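Local coordinates for uncharacterized protein (Bacteroides ovatus, PDB 4IRT) that is of unknown function but is a putative neuraminidase built on a BNR-repeat, beta-propeller-like scaffold, at residues H31-Y36 against K50-S55; D208-R213 against A238-R243; S337-A342 against F360-W365. All blocks are in the same frame, centred on the assembly; numbering follows the deposited sequence. Where two conformers were deposited one is given.

Contact 1: H31-Y36 against K50-S55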
ATOM      1  N   HIS A  31      -5.682  -2.891  16.293  1.00 11.73           N
ATOM      2  CA  HIS A  31      -6.075  -4.223  16.761  1.00 12.23           C
ATOM      3  C   HIS A  31      -6.919  -3.968  18.002  1.00 12.63           C
ATOM      4  O   HIS A  31      -6.448  -3.361  18.965  1.00 13.05           O
ATOM      5  CB  HIS A  31      -4.838  -5.059  17.058  1.00 11.95           C
ATOM      6  CG  HIS A  31      -5.133  -6.468  17.444  1.00 12.70           C
ATOM      7  ND1 HIS A  31      -5.483  -7.438  16.533  1.00 13.01           N
ATOM      8  CD2 HIS A  31      -5.137  -7.070  18.660  1.00 13.31           C
ATOM      9  CE1 HIS A  31      -5.703  -8.571  17.164  1.00 13.07           C
ATOM     10  NE2 HIS A  31      -5.487  -8.378  18.451  1.00 14.43           N
ATOM     11  N   GLY A  32      -8.185  -4.343  17.941  1.00 13.18           N
ATOM     12  CA  GLY A  32      -9.099  -4.066  19.063  1.00 13.48           C
ATOM     13  C   GLY A  32      -9.311  -2.558  19.195  1.00 12.81           C
ATOM     14  O   GLY A  32      -9.671  -1.883  18.218  1.00 13.14           O
ATOM     15  N   ASP A  33      -9.107  -2.023  20.389  1.00 13.44           N
ATOM     16  CA  ASP A  33      -9.187  -0.579  20.569  1.00 14.34           C
ATOM     17  C   ASP A  33      -7.823   0.114  20.673  1.00 14.13           C
ATOM     18  O   ASP A  33      -7.743   1.234  21.163  1.00 14.12           O
ATOM     19  CB  ASP A  33     -10.115  -0.218  21.745  1.00 15.53           C
ATOM     20  CG  ASP A  33      -9.497  -0.465  23.111  1.00 16.77           C
ATOM     21  OD1 ASP A  33      -8.441  -1.131  23.236  1.00 15.88           O
ATOM     22  OD2 ASP A  33     -10.085   0.049  24.092  1.00 17.77           O
ATOM     23  N   GLU A  34      -6.765  -0.549  20.203  1.00 13.58           N
ATOM     24  CA  GLU A  34      -5.410   0.026  20.226  1.00 14.12           C
ATOM     25  C   GLU A  34      -4.951   0.247  18.811  1.00 13.36           C
ATOM     26  O   GLU A  34      -5.212  -0.571  17.945  1.00 14.40           O
ATOM     27  CB  GLU A  34      -4.449  -0.909  20.929  1.00 15.25           C
ATOM     28  CG  GLU A  34      -4.801  -0.964  22.399  1.00 18.87           C
ATOM     29  CD  GLU A  34      -3.996  -1.934  23.232  1.00 24.48           C
ATOM     30  OE1 GLU A  34      -3.375  -2.874  22.708  1.00 20.35           O
ATOM     31  OE2 GLU A  34      -4.026  -1.748  24.460  1.00 35.35           O
ATOM     32  N   GLN A  35      -4.265   1.348  18.579  1.00 12.98           N
ATOM     33  CA  GLN A  35      -3.709   1.620  17.265  1.00 11.74           C
ATOM     34  C   GLN A  35      -2.193   1.686  17.366  1.00 11.07           C
ATOM     35  O   GLN A  35      -1.651   2.280  18.309  1.00 12.31           O
ATOM     36  CB  GLN A  35      -4.259   2.946  16.763  1.00 11.24           C
ATOM     37  CG  GLN A  35      -3.821   3.348  15.385  1.00 11.78           C
ATOM     38  CD  GLN A  35      -4.460   4.652  14.996  1.00 10.23           C
ATOM     39  OE1 GLN A  35      -4.180   5.698  15.587  1.00 11.73           O
ATOM     40  NE2 GLN A  35      -5.327   4.606  14.021  1.00 11.05           N
ATOM     41  N   TYR A  36      -1.550   1.082  16.389  1.00 10.04           N
ATOM     42  CA  TYR A  36      -0.117   0.939  16.319  1.00 10.28           C
ATOM     43  C   TYR A  36       0.401   1.693  15.125  1.00  9.87           C
ATOM     44  O   TYR A  36      -0.266   1.762  14.087  1.00  8.77           O
ATOM     45  CB  TYR A  36       0.266  -0.535  16.151  1.00 10.80           C
ATOM     46  CG  TYR A  36      -0.079  -1.390  17.336  1.00 12.35           C
ATOM     47  CD1 TYR A  36      -1.368  -1.925  17.499  1.00 13.71           C
ATOM     48  CD2 TYR A  36       0.883  -1.678  18.302  1.00 12.90           C
ATOM     49  CE1 TYR A  36      -1.689  -2.685  18.611  1.00 13.29           C
ATOM     50  CE2 TYR A  36       0.578  -2.466  19.389  1.00 14.76           C
ATOM     51  CZ  TYR A  36      -0.695  -2.970  19.537  1.00 14.76           C
ATOM     52  OH  TYR A  36      -0.978  -3.737  20.646  1.00 15.47           O
ATOM     53  N   LYS A  50       2.088   2.990  20.093  1.00 12.06           N
ATOM     54  CA  LYS A  50       0.713   2.589  20.229  1.00 11.86           C
ATOM     55  C   LYS A  50      -0.047   3.549  21.132  1.00 12.64           C
ATOM     56  O   LYS A  50       0.544   4.212  21.999  1.00 13.31           O
ATOM     57  CB  LYS A  50       0.603   1.163  20.773  1.00 13.62           C
ATOM     58  CG  LYS A  50       0.961   1.021  22.240  1.00 15.36           C
ATOM     59  CD  LYS A  50       1.109  -0.436  22.675  1.00 16.69           C
ATOM     60  CE  LYS A  50      -0.235  -1.148  22.715  1.00 20.27           C
ATOM     61  NZ  LYS A  50      -0.223  -2.453  23.450  1.00 22.65           N
ATOM     62  N   ARG A  51      -1.365   3.590  20.920  1.00 11.88           N
ATOM     63  CA  ARG A  51      -2.272   4.304  21.769  1.00 12.51           C
ATOM     64  C   ARG A  51      -3.600   3.563  21.855  1.00 12.28           C
ATOM     65  O   ARG A  51      -3.950   2.732  20.987  1.00 12.06           O
ATOM     66  CB  ARG A  51      -2.540   5.713  21.232  1.00 12.17           C
ATOM     67  CG  ARG A  51      -3.170   5.759  19.846  1.00 11.89           C
ATOM     68  CD  ARG A  51      -3.958   7.034  19.587  1.00 12.19           C
ATOM     69  NE  ARG A  51      -4.466   7.096  18.206  1.00 11.88           N
ATOM     70  CZ  ARG A  51      -5.376   7.975  17.772  1.00 13.10           C
ATOM     71  NH1 ARG A  51      -5.906   8.872  18.607  1.00 14.12           N
ATOM     72  NH2 ARG A  51      -5.743   7.995  16.495  1.00 11.87           N
ATOM     73  N   LYS A  52      -4.379   3.918  22.873  1.00 13.36           N
ATOM     74  CA  LYS A  52      -5.820   3.664  22.830  1.00 13.26           C
ATOM     75  C   LYS A  52      -6.458   4.628  21.856  1.00 13.24           C
ATOM     76  O   LYS A  52      -6.112   5.821  21.822  1.00 13.44           O
ATOM     77  CB  LYS A  52      -6.452   3.825  24.207  1.00 14.98           C
ATOM     78  CG  LYS A  52      -5.961   2.785  25.177  1.00 15.54           C
ATOM     79  CD  LYS A  52      -6.535   1.415  24.834  1.00 17.34           C
ATOM     80  CE  LYS A  52      -6.245   0.408  25.932  1.00 21.31           C
ATOM     81  NZ  LYS A  52      -6.750  -0.954  25.607  1.00 23.85           N
ATOM     82  N   LEU A  53      -7.375   4.116  21.046  1.00 13.16           N
ATOM     83  CA  LEU A  53      -8.086   4.968  20.089  1.00 14.30           C
ATOM     84  C   LEU A  53      -8.880   6.123  20.736  1.00 15.26           C
ATOM     85  O   LEU A  53      -9.146   7.137  20.086  1.00 16.05           O
ATOM     86  CB  LEU A  53      -8.991   4.131  19.198  1.00 14.31           C
ATOM     87  CG  LEU A  53      -8.291   3.386  18.072  1.00 14.69           C
ATOM     88  CD1 LEU A  53      -9.160   2.281  17.513  1.00 15.24           C
ATOM     89  CD2 LEU A  53      -7.869   4.333  16.975  1.00 14.74           C
ATOM     90  N   ASP A  54      -9.232   5.986  22.006  1.00 15.77           N
ATOM     91  CA  ASP A  54      -9.969   7.029  22.721  1.00 19.23           C
ATOM     92  C   ASP A  54      -9.048   8.016  23.447  1.00 18.89           C
ATOM     93  O   ASP A  54      -9.510   8.802  24.260  1.00 20.18           O
ATOM     94  CB  ASP A  54     -10.976   6.400  23.704  1.00 20.71           C
ATOM     95  CG  ASP A  54     -10.321   5.721  24.902  1.00 26.26           C
ATOM     96  OD1 ASP A  54      -9.095   5.837  25.111  1.00 28.42           O
ATOM     97  OD2 ASP A  54     -11.059   5.076  25.687  1.00 35.14           O
ATOM     98  N   SER A  55      -7.740   7.912  23.201  1.00 15.41           N
ATOM     99  CA  SER A  55      -6.747   8.798  23.750  1.00 15.63           C
ATOM    100  C   SER A  55      -5.858   9.425  22.638  1.00 15.56           C
ATOM    101  O   SER A  55      -5.796   8.930  21.510  1.00 14.30           O
ATOM    102  CB  SER A  55      -5.862   7.981  24.720  1.00 16.86           C
ATOM    103  OG  SER A  55      -4.817   8.761  25.259  1.00 17.46           O
TER
HETATM  104  O   HOH W   1      -9.742   3.171  22.946  1.00 24.26           O

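Contact 2: D208-R213 against A238-R243. With EDO (1,2-ethanediol), chain M.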
ATOM      1  N   ASP A 208      -1.218  -1.647 -18.936  1.00 11.10           N
ATOM      2  CA  ASP A 208      -2.347  -2.481 -18.499  1.00 11.19           C
ATOM      3  C   ASP A 208      -2.542  -2.557 -16.981  1.00 10.92           C
ATOM      4  O   ASP A 208      -1.624  -2.291 -16.205  1.00 10.11           O
ATOM      5  CB  ASP A 208      -2.218  -3.912 -19.082  1.00 11.64           C
ATOM      6  CG  ASP A 208      -2.244  -3.920 -20.598  1.00 12.55           C
ATOM      7  OD1 ASP A 208      -3.143  -3.283 -21.206  1.00 13.52           O
ATOM      8  OD2 ASP A 208      -1.352  -4.562 -21.200  1.00 13.53           O
ATOM      9  N   ILE A 209      -3.776  -2.872 -16.595  1.00  9.87           N
ATOM     10  CA  ILE A 209      -4.146  -3.211 -15.229  1.00 10.41           C
ATOM     11  C   ILE A 209      -4.828  -4.569 -15.233  1.00 10.60           C
ATOM     12  O   ILE A 209      -5.886  -4.748 -15.875  1.00 11.00           O
ATOM     13  CB  ILE A 209      -5.084  -2.154 -14.588  1.00 10.41           C
ATOM     14  CG1 ILE A 209      -4.453  -0.749 -14.711  1.00 10.78           C
ATOM     15  CG2 ILE A 209      -5.354  -2.515 -13.125  1.00 10.61           C
ATOM     16  CD1 ILE A 209      -5.220   0.380 -14.041  1.00 10.77           C
ATOM     17  N   CYS A 210      -4.249  -5.504 -14.492  1.00 10.32           N
ATOM     18  CA  CYS A 210      -4.717  -6.891 -14.457  1.00 10.61           C
ATOM     19  C   CYS A 210      -5.207  -7.251 -13.041  1.00 10.42           C
ATOM     20  O   CYS A 210      -4.909  -6.564 -12.085  1.00 10.63           O
ATOM     21  CB  CYS A 210      -3.591  -7.848 -14.875  1.00 11.48           C
ATOM     22  SG  CYS A 210      -2.993  -7.614 -16.581  1.00 13.18           S
ATOM     23  N   TYR A 211      -5.923  -8.363 -12.908  1.00 10.83           N
ATOM     24  CA  TYR A 211      -6.618  -8.670 -11.662  1.00 10.93           C
ATOM     25  C   TYR A 211      -6.725 -10.177 -11.435  1.00 10.92           C
ATOM     26  O   TYR A 211      -6.920 -10.920 -12.369  1.00 11.66           O
ATOM     27  CB  TYR A 211      -8.020  -8.076 -11.701  1.00 11.26           C
ATOM     28  CG  TYR A 211      -8.853  -8.432 -10.495  1.00 10.96           C
ATOM     29  CD1 TYR A 211      -8.711  -7.724  -9.295  1.00 10.98           C
ATOM     30  CD2 TYR A 211      -9.778  -9.454 -10.543  1.00 10.93           C
ATOM     31  CE1 TYR A 211      -9.456  -8.056  -8.179  1.00 10.45           C
ATOM     32  CE2 TYR A 211     -10.513  -9.805  -9.422  1.00 11.56           C
ATOM     33  CZ  TYR A 211     -10.376  -9.088  -8.251  1.00 11.25           C
ATOM     34  OH  TYR A 211     -11.140  -9.379  -7.140  1.00 11.46           O
ATOM     35  N   ALA A 212      -6.638 -10.586 -10.176  1.00 11.26           N
ATOM     36  CA  ALA A 212      -6.980 -11.919  -9.770  1.00 10.82           C
ATOM     37  C   ALA A 212      -7.432 -11.896  -8.329  1.00 11.27           C
ATOM     38  O   ALA A 212      -7.129 -10.953  -7.611  1.00 12.00           O
ATOM     39  CB  ALA A 212      -5.780 -12.842  -9.922  1.00 11.57           C
ATOM     40  N   ARG A 213      -8.179 -12.915  -7.929  1.00 10.93           N
ATOM     41  CA  ARG A 213      -8.560 -13.079  -6.512  1.00 10.92           C
ATOM     42  C   ARG A 213      -8.569 -14.525  -6.053  1.00 12.32           C
ATOM     43  O   ARG A 213      -8.748 -15.437  -6.845  1.00 12.86           O
ATOM     44  CB  ARG A 213      -9.901 -12.414  -6.218  1.00 11.45           C
ATOM     45  CG  ARG A 213     -11.063 -12.903  -7.087  1.00 12.48           C
ATOM     46  CD  ARG A 213     -12.356 -12.340  -6.508  1.00 13.31           C
ATOM     47  NE  ARG A 213     -13.525 -12.476  -7.388  1.00 14.12           N
ATOM     48  CZ  ARG A 213     -14.237 -11.468  -7.864  1.00 13.14           C
ATOM     49  NH1 ARG A 213     -13.897 -10.205  -7.621  1.00 12.68           N
ATOM     50  NH2 ARG A 213     -15.292 -11.727  -8.606  1.00 13.80           N
ATOM     51  N   ALA A 238      -3.896 -13.453 -18.225  1.00 13.30           N
ATOM     52  CA  ALA A 238      -4.333 -12.532 -17.178  1.00 12.36           C
ATOM     53  C   ALA A 238      -5.693 -11.934 -17.525  1.00 12.21           C
ATOM     54  O   ALA A 238      -5.983 -11.710 -18.701  1.00 11.38           O
ATOM     55  CB  ALA A 238      -3.321 -11.421 -17.006  1.00 12.96           C
ATOM     56  N   GLU A 239      -6.476 -11.630 -16.489  1.00 11.94           N
ATOM     57  CA  GLU A 239      -7.681 -10.867 -16.640  1.00 11.45           C
ATOM     58  C   GLU A 239      -7.297  -9.391 -16.731  1.00 11.51           C
ATOM     59  O   GLU A 239      -6.664  -8.862 -15.822  1.00 11.43           O
ATOM     60  CB  GLU A 239      -8.661 -11.084 -15.476  1.00 11.48           C
ATOM     61  CG  GLU A 239      -9.944 -10.270 -15.679  1.00 11.64           C
ATOM     62  CD  GLU A 239     -11.011 -10.440 -14.623  1.00 12.14           C
ATOM     63  OE1 GLU A 239     -10.823 -11.188 -13.620  1.00 11.62           O
ATOM     64  OE2 GLU A 239     -12.074  -9.788 -14.829  1.00 13.03           O
ATOM     65  N   TYR A 240      -7.720  -8.717 -17.801  1.00 12.00           N
ATOM     66  CA  TYR A 240      -7.486  -7.287 -17.948  1.00 12.24           C
ATOM     67  C   TYR A 240      -8.646  -6.486 -17.378  1.00 12.87           C
ATOM     68  O   TYR A 240      -9.724  -6.402 -17.971  1.00 12.92           O
ATOM     69  CB  TYR A 240      -7.168  -6.949 -19.414  1.00 12.77           C
ATOM     70  CG  TYR A 240      -5.785  -7.504 -19.735  1.00 14.27           C
ATOM     71  CD1 TYR A 240      -5.610  -8.865 -20.045  1.00 15.17           C
ATOM     72  CD2 TYR A 240      -4.654  -6.714 -19.603  1.00 13.99           C
ATOM     73  CE1 TYR A 240      -4.341  -9.404 -20.251  1.00 15.81           C
ATOM     74  CE2 TYR A 240      -3.379  -7.236 -19.837  1.00 15.04           C
ATOM     75  CZ  TYR A 240      -3.232  -8.583 -20.152  1.00 15.18           C
ATOM     76  OH  TYR A 240      -1.965  -9.086 -20.333  1.00 15.56           O
ATOM     77  N   ALA A 241      -8.392  -5.852 -16.246  1.00 13.27           N
ATOM     78  CA  ALA A 241      -9.344  -4.908 -15.671  1.00 12.90           C
ATOM     79  C   ALA A 241      -9.444  -3.631 -16.510  1.00 13.66           C
ATOM     80  O   ALA A 241     -10.535  -3.064 -16.663  1.00 13.52           O
ATOM     81  CB  ALA A 241      -8.982  -4.577 -14.242  1.00 12.11           C
ATOM     82  N   CYS A 242      -8.318  -3.196 -17.062  1.00 13.55           N
ATOM     83  CA  CYS A 242      -8.298  -2.015 -17.925  1.00 14.45           C
ATOM     84  C   CYS A 242      -7.111  -2.121 -18.842  1.00 14.92           C
ATOM     85  O   CYS A 242      -5.947  -2.191 -18.372  1.00 14.66           O
ATOM     86  CB  CYS A 242      -8.273  -0.716 -17.114  1.00 15.62           C
ATOM     87  SG  CYS A 242      -8.537   0.796 -18.110  1.00 16.70           S
ATOM     88  N   ARG A 243      -7.393  -2.148 -20.149  1.00 13.60           N
ATOM     89  CA  ARG A 243      -6.328  -2.155 -21.141  0.50 14.41           C
ATOM     90  C   ARG A 243      -5.822  -0.753 -21.395  1.00 13.43           C
ATOM     91  O   ARG A 243      -6.572   0.129 -21.795  1.00 13.77           O
ATOM     92  CB  ARG A 243      -6.773  -2.782 -22.451  0.50 15.70           C
ATOM     93  CG  ARG A 243      -6.973  -4.271 -22.323  0.50 17.77           C
ATOM     94  CD  ARG A 243      -6.438  -5.020 -23.514  0.50 20.54           C
ATOM     95  NE  ARG A 243      -6.952  -6.372 -23.476  0.50 21.20           N
ATOM     96  CZ  ARG A 243      -6.194  -7.447 -23.401  0.50 20.43           C
ATOM     97  NH1 ARG A 243      -4.880  -7.331 -23.394  0.50 20.03           N
ATOM     98  NH2 ARG A 243      -6.769  -8.636 -23.361  0.50 22.08           N
TER
HETATM   99  C1  EDO M 512     -15.140 -15.811  -9.188  1.00 30.85           C
HETATM  100  O1  EDO M 512     -14.066 -14.963  -8.728  1.00 19.84           O
HETATM  101  C2  EDO M 512     -16.405 -15.702  -8.339  1.00 35.16           C
HETATM  102  O2  EDO M 512     -16.875 -14.349  -8.351  1.00 28.60           O

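Contact 3: S337-A342 against F360-W365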
ATOM      1  N   SER A 337       0.092  20.759  -2.591  1.00 11.16           N
ATOM      2  CA  SER A 337       0.623  19.536  -1.967  1.00 10.79           C
ATOM      3  C   SER A 337       0.067  19.303  -0.570  1.00 11.05           C
ATOM      4  O   SER A 337       0.741  18.759   0.315  1.00 10.91           O
ATOM      5  CB  SER A 337       2.164  19.515  -2.015  1.00 11.51           C
ATOM      6  OG  SER A 337       2.607  19.814  -3.335  1.00 11.41           O
ATOM      7  N   ARG A 338      -1.195  19.688  -0.372  1.00 11.87           N
ATOM      8  CA  ARG A 338      -1.902  19.361   0.858  0.50 12.27           C
ATOM      9  C   ARG A 338      -2.337  17.893   0.810  1.00 11.58           C
ATOM     10  O   ARG A 338      -2.235  17.236  -0.232  1.00 10.83           O
ATOM     11  CB  ARG A 338      -3.093  20.313   1.017  0.50 14.14           C
ATOM     12  CG  ARG A 338      -2.627  21.764   1.204  0.50 16.55           C
ATOM     13  CD  ARG A 338      -3.762  22.769   1.133  0.50 20.47           C
ATOM     14  NE  ARG A 338      -3.301  24.125   1.431  0.50 23.08           N
ATOM     15  CZ  ARG A 338      -2.965  25.023   0.507  0.50 25.02           C
ATOM     16  NH1 ARG A 338      -3.025  24.724  -0.786  0.50 22.79           N
ATOM     17  NH2 ARG A 338      -2.560  26.222   0.883  0.50 26.80           N
ATOM     18  N   VAL A 339      -2.784  17.358   1.939  1.00 10.94           N
ATOM     19  CA  VAL A 339      -3.493  16.086   1.910  1.00 10.44           C
ATOM     20  C   VAL A 339      -4.851  16.452   1.351  1.00 10.62           C
ATOM     21  O   VAL A 339      -5.488  17.375   1.857  1.00 11.40           O
ATOM     22  CB  VAL A 339      -3.663  15.467   3.299  1.00 10.75           C
ATOM     23  CG1 VAL A 339      -4.496  14.209   3.206  1.00 11.36           C
ATOM     24  CG2 VAL A 339      -2.302  15.168   3.885  1.00 10.50           C
ATOM     25  N   SER A 340      -5.285  15.773   0.297  1.00 10.29           N
ATOM     26  CA  SER A 340      -6.575  16.084  -0.309  1.00 10.67           C
ATOM     27  C   SER A 340      -7.443  14.853  -0.383  1.00 10.35           C
ATOM     28  O   SER A 340      -6.929  13.720  -0.312  1.00 10.42           O
ATOM     29  CB  SER A 340      -6.380  16.705  -1.686  1.00 11.91           C
ATOM     30  OG  SER A 340      -5.655  17.942  -1.640  1.00 12.59           O
HETATM   31  N   MSE A 341      -8.761  15.070  -0.506  1.00 10.75           N
HETATM   32  CA  MSE A 341      -9.727  13.986  -0.617  1.00 11.52           C
HETATM   33  C   MSE A 341     -10.738  14.289  -1.685  1.00 11.17           C
HETATM   34  O   MSE A 341     -11.237  15.409  -1.779  1.00 12.93           O
HETATM   35  CB  MSE A 341     -10.461  13.702   0.697  1.00 12.17           C
HETATM   36  CG  MSE A 341     -11.508  12.590   0.592  1.00 13.67           C
HETATM   37 SE   MSE A 341     -12.055  12.150   2.452  0.75 17.79          SE
HETATM   38  CE  MSE A 341     -13.371  13.544   2.394  1.00 17.37           C
ATOM     39  N   ALA A 342     -11.062  13.277  -2.484  1.00 10.72           N
ATOM     40  CA  ALA A 342     -12.184  13.336  -3.397  1.00 11.30           C
ATOM     41  C   ALA A 342     -13.234  12.309  -2.970  1.00 11.53           C
ATOM     42  O   ALA A 342     -12.896  11.195  -2.561  1.00 10.85           O
ATOM     43  CB  ALA A 342     -11.727  13.096  -4.831  1.00 11.49           C
ATOM     44  N   PHE A 360      -1.744  22.742   5.300  1.00 14.55           N
ATOM     45  CA  PHE A 360      -0.303  22.835   5.012  1.00 13.38           C
ATOM     46  C   PHE A 360       0.148  21.785   3.998  1.00 12.27           C
ATOM     47  O   PHE A 360      -0.463  20.727   3.868  1.00 11.50           O
ATOM     48  CB  PHE A 360       0.552  22.696   6.310  1.00 13.19           C
ATOM     49  CG  PHE A 360       0.307  21.432   7.076  1.00 13.34           C
ATOM     50  CD1 PHE A 360       1.000  20.271   6.800  1.00 13.05           C
ATOM     51  CD2 PHE A 360      -0.662  21.401   8.090  1.00 13.86           C
ATOM     52  CE1 PHE A 360       0.771  19.101   7.516  1.00 13.51           C
ATOM     53  CE2 PHE A 360      -0.907  20.232   8.813  1.00 13.35           C
ATOM     54  CZ  PHE A 360      -0.186  19.073   8.518  1.00 13.54           C
ATOM     55  N   SER A 361       1.249  22.084   3.321  1.00 11.55           N
ATOM     56  CA  SER A 361       1.879  21.166   2.357  1.00 11.32           C
ATOM     57  C   SER A 361       2.583  20.036   3.063  1.00 10.72           C
ATOM     58  O   SER A 361       3.298  20.259   4.038  1.00 11.03           O
ATOM     59  CB  SER A 361       2.933  21.905   1.531  1.00 11.73           C
ATOM     60  OG  SER A 361       3.731  20.996   0.815  1.00 11.21           O
ATOM     61  N   VAL A 362       2.400  18.834   2.559  1.00  9.71           N
ATOM     62  CA  VAL A 362       3.148  17.658   2.998  1.00  9.80           C
ATOM     63  C   VAL A 362       4.145  17.196   1.935  1.00  9.58           C
ATOM     64  O   VAL A 362       4.741  16.122   2.062  1.00  9.15           O
ATOM     65  CB  VAL A 362       2.208  16.496   3.407  1.00  9.58           C
ATOM     66  CG1 VAL A 362       1.571  16.775   4.757  1.00 10.31           C
ATOM     67  CG2 VAL A 362       1.133  16.227   2.344  1.00  9.80           C
ATOM     68  N   ASP A 363       4.314  18.036   0.903  1.00 10.21           N
ATOM     69  CA  ASP A 363       5.267  17.868  -0.191  1.00 10.85           C
ATOM     70  C   ASP A 363       5.289  16.460  -0.826  1.00 11.01           C
ATOM     71  O   ASP A 363       4.373  16.117  -1.566  1.00 12.02           O
ATOM     72  CB  ASP A 363       6.655  18.339   0.252  1.00 11.47           C
ATOM     73  CG  ASP A 363       7.648  18.435  -0.899  1.00 14.18           C
ATOM     74  OD1 ASP A 363       7.246  18.585  -2.068  1.00 16.04           O
ATOM     75  OD2 ASP A 363       8.840  18.387  -0.645  1.00 14.92           O
ATOM     76  N   ALA A 364       6.294  15.642  -0.512  1.00 10.94           N
ATOM     77  CA  ALA A 364       6.473  14.324  -1.189  1.00 10.53           C
ATOM     78  C   ALA A 364       5.644  13.190  -0.598  1.00  9.93           C
ATOM     79  O   ALA A 364       5.704  12.052  -1.078  1.00  9.34           O
ATOM     80  CB  ALA A 364       7.937  13.946  -1.168  1.00 12.54           C
ATOM     81  N   TRP A 365       4.906  13.487   0.456  1.00  9.66           N
ATOM     82  CA  TRP A 365       4.014  12.526   1.102  1.00  9.29           C
ATOM     83  C   TRP A 365       3.096  11.809   0.095  1.00  9.10           C
ATOM     84  O   TRP A 365       2.593  12.428  -0.864  1.00  8.27           O
ATOM     85  CB  TRP A 365       3.147  13.262   2.125  1.00  9.59           C
ATOM     86  CG  TRP A 365       2.031  12.485   2.785  1.00  8.82           C
ATOM     87  CD1 TRP A 365       2.119  11.825   3.957  1.00  8.66           C
ATOM     88  CD2 TRP A 365       0.661  12.375   2.370  1.00  9.00           C
ATOM     89  NE1 TRP A 365       0.929  11.272   4.286  1.00  9.92           N
ATOM     90  CE2 TRP A 365       0.006  11.595   3.333  1.00  8.61           C
ATOM     91  CE3 TRP A 365      -0.065  12.817   1.259  1.00  8.72           C
ATOM     92  CZ2 TRP A 365      -1.340  11.277   3.248  1.00  8.83           C
ATOM     93  CZ3 TRP A 365      -1.410  12.485   1.172  1.00  8.44           C
ATOM     94  CH2 TRP A 365      -2.033  11.744   2.175  1.00  8.37           C
TER
HETATM   95  O   HOH W   2       3.686  17.692  -4.548  1.00 30.44           O

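Contact 1: H31-Y36 against K50-S55
Gln35 and Arg51 form an antiparallel hydrogen-bonded pair, flanked by the non-hydrogen-bonded pairs Glu34-Lys52 and Tyr36-Lys50, with the short strands at 158° to each other. The two segments lie on the middle strands, 34-40 and 45-52, of a four-stranded antiparallel sheet, consistent with one blade of a beta-propeller. Beyond the paired residues Leu53 N still makes a nearly straight bond to Asp33 O (2.9 Å), tying the type II' turn from His31 to Glu34 to the type I turn from Lys52 to Ser55.

On the face carrying Glu34, Tyr36, Lys50 and Lys52, the charged ends of Glu34, Lys50 and Lys52 join Asp33 from the turn in a salt-bridge network. Lys52 bends at its second torsion (chi2 -72°), which helps carry NZ to two carboxylates: it meets Asp33 OD1 on the syn side at 2.9 Å and Glu34 OE2 from above the carboxylate plane at 3.1 Å. Glu34 OE1 makes a weak bridge of 3.3 Å to Lys50 NZ. Lys50 runs alongside the Tyr36 ring, CB making an off-centre CH-pi contact, and NZ bonds to Tyr36 OH (3.2 Å) as well as to Gly106 O.

On the other face Gln35, fully extended to its amide, lies beside Arg51. Its OE1 is gripped side-on by Arg51 NE (3.0 Å) and NH2 (2.9 Å), both from the same face of the amide, with OE1 in the guanidinium plane. NH1 bonds to Ser55 O, while NH2 also bridges to Glu407. A leucine in place of this arginine would probably leave Gln35 OE1 without its two donors, take one salt-bridge partner from Glu407 and tie the Ser55 turn less firmly. Gln35 NE2 turns instead to Asp370 and His381, and Leu53 CD2 packs across Gln35 CB at 3.9 Å.

Contact 2: D208-R213 against A238-R243
Ile209 faces both Ala241 and Cys242, a classic beta bulge between strand 206-214 and the outermost strand, 239-242, of a four-stranded antiparallel sheet that fits a beta-propeller blade. The backbone bonds show the shift of register. Ile209 N gives to Cys242 O (2.9 Å), and Ile209 O takes Cys242 N in return at 3.1 Å; Ala241 N reaches the same oxygen only in a weak, bent bond. Past the bulge the pairing is loose, with a bent bond from Tyr211 N to Glu239 O (3.0 Å).

The apolar contacts set small groups against one another: Ile209 CG2 approaches Ala241 CB, and Cys210 SG sits against Ala238 CB at 3.8 Å.

Among the polar side chains, Glu239 runs beside Tyr211 and sets OE1 at the edge of its ring, the carboxylate and ring planes 85° apart, while OE2 bonds to Thr224 and Trp290. Tyr211 OH accepts from Arg213 NH1 and also bonds to His192.

The aromatic contact is a sulfur-pi one. Tyr240, its OH held by Leu235 O and Trp197, has Asp208 CB at its ring edge. With SG anti to its carbonyl carbon (chi1 -62°), Cys210 carries the sulfur over one face of the Tyr240 ring, offset toward the rim, 3.3 Å from Tyr240 CE2.

Contact 3: S337-A342 against F360-W365
Ser337 O and Val362 N make the one direct hydrogen bond across this contact, 2.8 Å long and close to straight, with the donor tilted out of the carbonyl plane. Ser361 CA makes a bent CA-H...O contact with the same oxygen. Within the 360-365 loop Ser361 OG accepts from Asp363 N (3.0 Å), an ST turn that leads into the type II' turn from Val362 to Trp365. A water at 2.7 Å from Ser337 OG also bonds weakly to Asp363 O, giving the two segments a second, looser link.

Apolar contact centres on Val339, whose two methyls both touch Trp365. CG2 stands over the six-membered ring in a CH-pi contact, only 11° off the ring normal, while CG1, placed opposite the backbone N (chi1 176°), meets Trp365 CH2 at 3.6 Å. CG2 also packs on Val362 CG2 (3.9 Å).

Strand 340-344 runs between strands 325-330 and 353-356 of a four-stranded antiparallel sheet, consistent with a propeller blade; the loop following its outermost strand, 353-356, packs back on the approach to 340-344. Strand 381-385 covers the valines through Val384, and its Phe383 O takes the Trp365 NE1 hydrogen bond; the loop then leads on to helix 371-377.

In the fold
Contacts 1 and 2 each pair strands of a different four-stranded sheet, while contact 3 sets the start of a strand of a third against a loop; they follow in series along the chain, and none touches another. Contacts 1 and 2 lie on opposite sides of the chain's centre, their own centres 37 Å apart. Contact 3 is about 25 Å from contact 1 and 29 Å from contact 2, centre to centre; its nearest atoms come within about 13 Å of contact 1. The region after 360-365 connects these two: helix 371-377 packs on contact 1, while strand 381-385 reaches both. The ethanediol held by Arg213 and Lys223 O at contact 2 probably comes from the crystallisation liquor.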